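Local coordinates for protein type-iv like pilin ttha1222 (Thermus thermophilus, PDB 5G2F) that is of unknown function but, as a type IV-like competence pilin, probably takes part in DNA uptake during natural transformation, at residues A57-I62 / Y76-G81; K45-C50 / A64-A69. One frame throughout, in Å; residues are numbered along the deposited sequence.

After the N-terminal helix 3-19 and a long connection, the chain enters strand 47-54 through segment 45-50, turns into 57-62 at the start of strand 60-66, leaves that strand through 64-69, and returns along strand 73-77 to 76-81. Contact 2 closes the first hairpin at the end far from its turn; contact 1 does the same for the second. The segments alternate along the chain, so the two loops cross and share the middle strand, 60-66, each using one end of it. Their centres lie about 20 Å apart, yet I62 of contact 1 packs on C50 of contact 2. Together they tie three neighbouring strands into one antiparallel sheet lying against the helix.

Contact 1 (A57-I62 / Y76-G81); sequences ALDYVI and YKSSDG
Y60 and S78 meet through both backbone and side chain where strands 60-66 and 73-77 part. The tyrosine CG sits between its backbone N and carbonyl carbon (chi1 55°), a rotation that turns one face of the ring to the serine. From CB outward, CG and CD2 pass near S78 OG, and S78 CB lies over the ring centre, a CH-pi contact in which CB comes within 3.5 Å of CZ. On the same side of the ring plane, Y76 CE2 lies 3.9 Å from Y60 CE1, which meets the edge of that second ring. The phenol hydroxyl is hydrogen-bonded to E19, at the end of helix 3-19.

Beside the rings the strands pair regularly: I62 N lies 2.9 Å from Y76 O, and Y76 N returns the bond to I62 O. Two residues back, past the non-hydrogen-bonded pair V61 and K77, S78 N still donates to Y60 O (3.0 Å), but the chain bends away there and the serine hydroxyl replaces a main-chain carbonyl: Y60 N gives S78 OG a nearly straight bond of 2.9 Å (170°). A serine suits the place, its CB small enough to rest on the ring while OG turns to the amide. Water carries the pairing outward, one molecule joining S78 OG (2.7 Å) to D59 OD1 (2.6 Å), another linking Y60 O to S79 N; N56 ND2 donates to D59 OD2. The chemistry thus changes from two tyrosine rings packed against helix 3-19 to a hydroxyl and water network that satisfies the backbone as the strands separate.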
loop_
_atom_site.group_PDB
_atom_site.type_symbol
_atom_site.label_atom_id
_atom_site.label_comp_id
_atom_site.label_asym_id
_atom_site.label_seq_id
_atom_site.Cartn_x
_atom_site.Cartn_y
_atom_site.Cartn_z
ATOM N N ALA A 57 -6.682 16.147 1.247
ATOM C CA ALA A 57 -5.390 15.892 1.934
ATOM C C ALA A 57 -5.530 15.567 3.409
ATOM O O ALA A 57 -4.605 15.082 4.024
ATOM C CB ALA A 57 -4.487 17.108 1.761
ATOM N N LEU A 58 -6.679 15.911 4.009
ATOM C CA LEU A 58 -6.855 15.675 5.427
ATOM C C LEU A 58 -7.723 14.447 5.758
ATOM O O LEU A 58 -7.457 13.798 6.747
ATOM C CB LEU A 58 -7.520 16.863 6.115
ATOM C CG LEU A 58 -6.782 18.205 6.171
ATOM C CD1 LEU A 58 -7.679 19.219 6.886
ATOM C CD2 LEU A 58 -5.461 18.033 6.860
ATOM N N ASP A 59 -8.744 14.179 4.967
ATOM C CA ASP A 59 -9.833 13.292 5.369
ATOM C C ASP A 59 -9.771 11.981 4.590
ATOM O O ASP A 59 -9.606 11.968 3.400
ATOM C CB ASP A 59 -11.243 13.923 5.116
ATOM C CG ASP A 59 -11.465 15.244 5.824
ATOM O OD1 ASP A 59 -10.938 15.458 6.960
ATOM O OD2 ASP A 59 -12.213 16.049 5.211
ATOM N N TYR A 60 -9.974 10.884 5.301
ATOM C CA TYR A 60 -9.988 9.571 4.682
ATOM C C TYR A 60 -11.167 8.751 5.180
ATOM O O TYR A 60 -11.759 9.040 6.241
ATOM C CB TYR A 60 -8.668 8.790 4.960
ATOM C CG TYR A 60 -8.310 8.643 6.396
ATOM C CD1 TYR A 60 -8.813 7.596 7.169
ATOM C CD2 TYR A 60 -7.531 9.581 7.034
ATOM C CE1 TYR A 60 -8.507 7.487 8.510
ATOM C CE2 TYR A 60 -7.200 9.452 8.372
ATOM C CZ TYR A 60 -7.678 8.408 9.099
ATOM O OH TYR A 60 -7.441 8.327 10.459
ATOM N N VAL A 61 -11.442 7.678 4.424
ATOM C CA VAL A 61 -12.429 6.712 4.772
ATOM C C VAL A 61 -11.802 5.343 4.620
ATOM O O VAL A 61 -11.214 5.045 3.563
ATOM C CB VAL A 61 -13.659 6.791 3.839
ATOM C CG1 VAL A 61 -14.740 5.829 4.301
ATOM C CG2 VAL A 61 -14.230 8.196 3.843
ATOM N N ILE A 62 -11.903 4.540 5.666
ATOM C CA ILE A 62 -11.450 3.154 5.603
ATOM C C ILE A 62 -12.663 2.259 5.454
ATOM O O ILE A 62 -13.614 2.372 6.242
ATOM C CB ILE A 62 -10.711 2.744 6.907
ATOM C CG1 ILE A 62 -9.523 3.681 7.162
ATOM C CG2 ILE A 62 -10.278 1.300 6.844
ATOM C CD1 ILE A 62 -9.031 3.665 8.597
ATOM N N TYR A 76 -14.923 3.463 8.650
ATOM C CA TYR A 76 -14.424 4.530 9.514
ATOM C C TYR A 76 -14.249 5.778 8.694
ATOM O O TYR A 76 -13.635 5.730 7.630
ATOM C CB TYR A 76 -13.090 4.167 10.170
ATOM C CG TYR A 76 -12.560 5.244 11.050
ATOM C CD1 TYR A 76 -13.034 5.438 12.337
ATOM C CD2 TYR A 76 -11.653 6.149 10.570
ATOM C CE1 TYR A 76 -12.594 6.494 13.118
ATOM C CE2 TYR A 76 -11.146 7.150 11.362
ATOM C CZ TYR A 76 -11.613 7.326 12.639
ATOM O OH TYR A 76 -11.155 8.382 13.372
ATOM N N LYS A 77 -14.760 6.902 9.183
ATOM C CA LYS A 77 -14.595 8.213 8.527
ATOM C C LYS A 77 -13.803 9.111 9.461
ATOM O O LYS A 77 -14.271 9.433 10.588
ATOM C CB LYS A 77 -15.993 8.842 8.224
ATOM C CG LYS A 77 -16.741 8.042 7.147
ATOM C CD LYS A 77 -18.176 8.517 6.905
ATOM C CE LYS A 77 -18.856 7.544 5.967
ATOM N NZ LYS A 77 -20.284 7.883 5.710
ATOM N N SER A 78 -12.637 9.552 9.020
ATOM C CA SER A 78 -11.818 10.408 9.870
ATOM C C SER A 78 -12.445 11.772 10.127
ATOM O O SER A 78 -12.201 12.360 11.199
ATOM C CB SER A 78 -10.410 10.621 9.301
ATOM O OG SER A 78 -10.448 11.424 8.115
ATOM N N SER A 79 -13.288 12.243 9.203
ATOM C CA SER A 79 -13.830 13.578 9.337
ATOM C C SER A 79 -14.756 13.698 10.547
ATOM O O SER A 79 -14.752 14.751 11.195
ATOM C CB SER A 79 -14.592 14.064 8.092
ATOM O OG SER A 79 -15.630 13.145 7.714
ATOM N N ASP A 80 -15.530 12.668 10.806
ATOM C CA ASP A 80 -16.499 12.668 11.920
ATOM C C ASP A 80 -16.192 11.664 13.018
ATOM O O ASP A 80 -16.916 11.585 14.034
ATOM C CB ASP A 80 -17.947 12.606 11.415
ATOM C CG ASP A 80 -18.318 11.296 10.766
ATOM O OD1 ASP A 80 -17.526 10.343 10.824
ATOM O OD2 ASP A 80 -19.478 11.230 10.245
ATOM N N GLY A 81 -15.128 10.900 12.817
ATOM C CA GLY A 81 -14.691 9.890 13.774
ATOM C C GLY A 81 -15.657 8.763 14.005
ATOM O O GLY A 81 -15.625 8.098 15.061
HETATM O O HOH W 1 -10.101 13.948 8.917
HETATM O O HOH W 2 -13.469 11.374 6.412
#

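Contact 2 (K45-C50 / A64-A69); sequences KTVTAC and ASLDGA
T46 and D67 are joined by two hydrogen bonds. T46 OG1 donates to D67 O at 2.7 Å, and D67 N gives its hydrogen to T46 O at 2.9 Å, approaching in the carbonyl plane on a lone pair. With OG1 opposite the backbone N across CA-CB (chi1 -173°), the hydroxyl lies beside its own carbonyl, and one residue offers a donor and an acceptor to the same partner. Threonine suits this buried spot because the hydroxyl can bind a main-chain oxygen just where the strand pairing begins. A valine here lacks the hydroxyl, and D67 O would probably be left without this donor, with the pairing at T46 resting on the D67 N to T46 O bond.

Further along, T48 N bonds S65 O (2.9 Å), and S65 N bonds A49 O at the same length, with the donor well above the carbonyl plane rather than on a lone pair. Outside these bonds, T48 CG2 passes 3.7 Å from D67 OD1, the two side chains crossing at about a right angle, while A49 CB rests 3.8 Å from S65 OG on the more open face.

V47, C50, A64 and L66 share the other face. V47 CG2 meets L66 CD2 at 3.8 Å, and C50 SG touches A64 CB at 4.2 Å. Branched or small apolar groups fit this side, where A64 and L66 also reach helix 3-19 and C50 is held by its disulfide to C36. T48 and A49 both stand opposite S65, so the register slips by one residue, which puts V47 and C50 on the same face: a classic beta bulge in an antiparallel hairpin, set in the pilin arrangement of a sheet packed on an N-terminal helix.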
loop_
_atom_site.group_PDB
_atom_site.type_symbol
_atom_site.label_atom_id
_atom_site.label_comp_id
_atom_site.label_asym_id
_atom_site.label_seq_id
_atom_site.Cartn_x
_atom_site.Cartn_y
_atom_site.Cartn_z
ATOM N N LYS A 45 -7.999 -12.532 10.448
ATOM C CA LYS A 45 -8.320 -13.180 9.174
ATOM C C LYS A 45 -9.746 -12.859 8.741
ATOM O O LYS A 45 -10.059 -12.926 7.563
ATOM C CB LYS A 45 -8.034 -14.692 9.214
ATOM C CG LYS A 45 -8.835 -15.461 10.233
ATOM C CD LYS A 45 -8.496 -16.959 10.200
ATOM C CE LYS A 45 -8.947 -17.641 11.483
ATOM N NZ LYS A 45 -10.365 -17.298 11.792
ATOM N N THR A 46 -10.595 -12.428 9.672
ATOM C CA THR A 46 -11.931 -11.941 9.303
ATOM C C THR A 46 -11.886 -10.780 8.289
ATOM O O THR A 46 -12.807 -10.621 7.481
ATOM C CB THR A 46 -12.800 -11.553 10.540
ATOM O OG1 THR A 46 -14.138 -11.246 10.118
ATOM C CG2 THR A 46 -12.252 -10.341 11.285
ATOM N N VAL A 47 -10.832 -9.971 8.330
ATOM C CA VAL A 47 -10.715 -8.857 7.393
ATOM C C VAL A 47 -10.214 -9.362 6.043
ATOM O O VAL A 47 -9.046 -9.713 5.893
ATOM C CB VAL A 47 -9.786 -7.760 7.904
ATOM C CG1 VAL A 47 -9.751 -6.607 6.916
ATOM C CG2 VAL A 47 -10.252 -7.269 9.277
ATOM N N THR A 48 -11.112 -9.408 5.058
ATOM C CA THR A 48 -10.771 -9.942 3.754
ATOM C C THR A 48 -10.521 -8.886 2.711
ATOM O O THR A 48 -9.912 -9.169 1.685
ATOM C CB THR A 48 -11.880 -10.893 3.238
ATOM O OG1 THR A 48 -13.125 -10.195 3.138
ATOM C CG2 THR A 48 -12.051 -12.056 4.178
ATOM N N ALA A 49 -10.973 -7.653 2.963
ATOM C CA ALA A 49 -10.714 -6.548 2.059
ATOM C C ALA A 49 -10.600 -5.283 2.934
ATOM O O ALA A 49 -11.224 -5.216 3.997
ATOM C CB ALA A 49 -11.822 -6.382 1.037
ATOM N N CYS A 50 -9.731 -4.369 2.535
ATOM C CA CYS A 50 -9.484 -3.161 3.295
ATOM C C CYS A 50 -8.927 -2.074 2.392
ATOM O O CYS A 50 -7.828 -2.204 1.861
ATOM C CB CYS A 50 -8.543 -3.452 4.464
ATOM S SG CYS A 50 -8.506 -2.219 5.807
ATOM N N ALA A 64 -13.637 -1.796 5.316
ATOM C CA ALA A 64 -13.161 -3.155 5.482
ATOM C C ALA A 64 -14.320 -4.135 5.356
ATOM O O ALA A 64 -15.395 -3.886 5.893
ATOM C CB ALA A 64 -12.472 -3.297 6.818
ATOM N N SER A 65 -14.092 -5.228 4.627
ATOM C CA SER A 65 -15.054 -6.297 4.511
ATOM C C SER A 65 -14.657 -7.376 5.441
ATOM O O SER A 65 -13.460 -7.717 5.509
ATOM C CB SER A 65 -15.096 -6.866 3.105
ATOM O OG SER A 65 -15.358 -5.841 2.187
ATOM N N LEU A 66 -15.655 -7.916 6.149
ATOM C CA LEU A 66 -15.431 -8.948 7.125
ATOM C C LEU A 66 -16.165 -10.214 6.714
ATOM O O LEU A 66 -17.298 -10.180 6.217
ATOM C CB LEU A 66 -15.952 -8.522 8.498
ATOM C CG LEU A 66 -15.549 -7.142 9.002
ATOM C CD1 LEU A 66 -16.124 -6.887 10.385
ATOM C CD2 LEU A 66 -14.028 -7.018 9.008
ATOM N N ASP A 67 -15.544 -11.353 6.915
ATOM C CA ASP A 67 -16.379 -12.558 6.818
ATOM C C ASP A 67 -16.562 -13.267 8.156
ATOM O O ASP A 67 -15.707 -13.218 9.037
ATOM C CB ASP A 67 -15.941 -13.527 5.715
ATOM C CG ASP A 67 -14.644 -14.170 5.997
ATOM O OD1 ASP A 67 -13.931 -13.691 6.901
ATOM O OD2 ASP A 67 -14.353 -15.182 5.323
ATOM N N GLY A 68 -17.704 -13.928 8.286
ATOM C CA GLY A 68 -18.037 -14.657 9.495
ATOM C C GLY A 68 -18.252 -13.727 10.678
ATOM O O GLY A 68 -18.078 -14.112 11.842
ATOM N N ALA A 69 -18.683 -12.511 10.379
ATOM C CA ALA A 69 -18.869 -11.494 11.398
ATOM C C ALA A 69 -20.328 -11.051 11.475
ATOM O O ALA A 69 -21.095 -11.229 10.527
ATOM C CB ALA A 69 -17.979 -10.292 11.102
#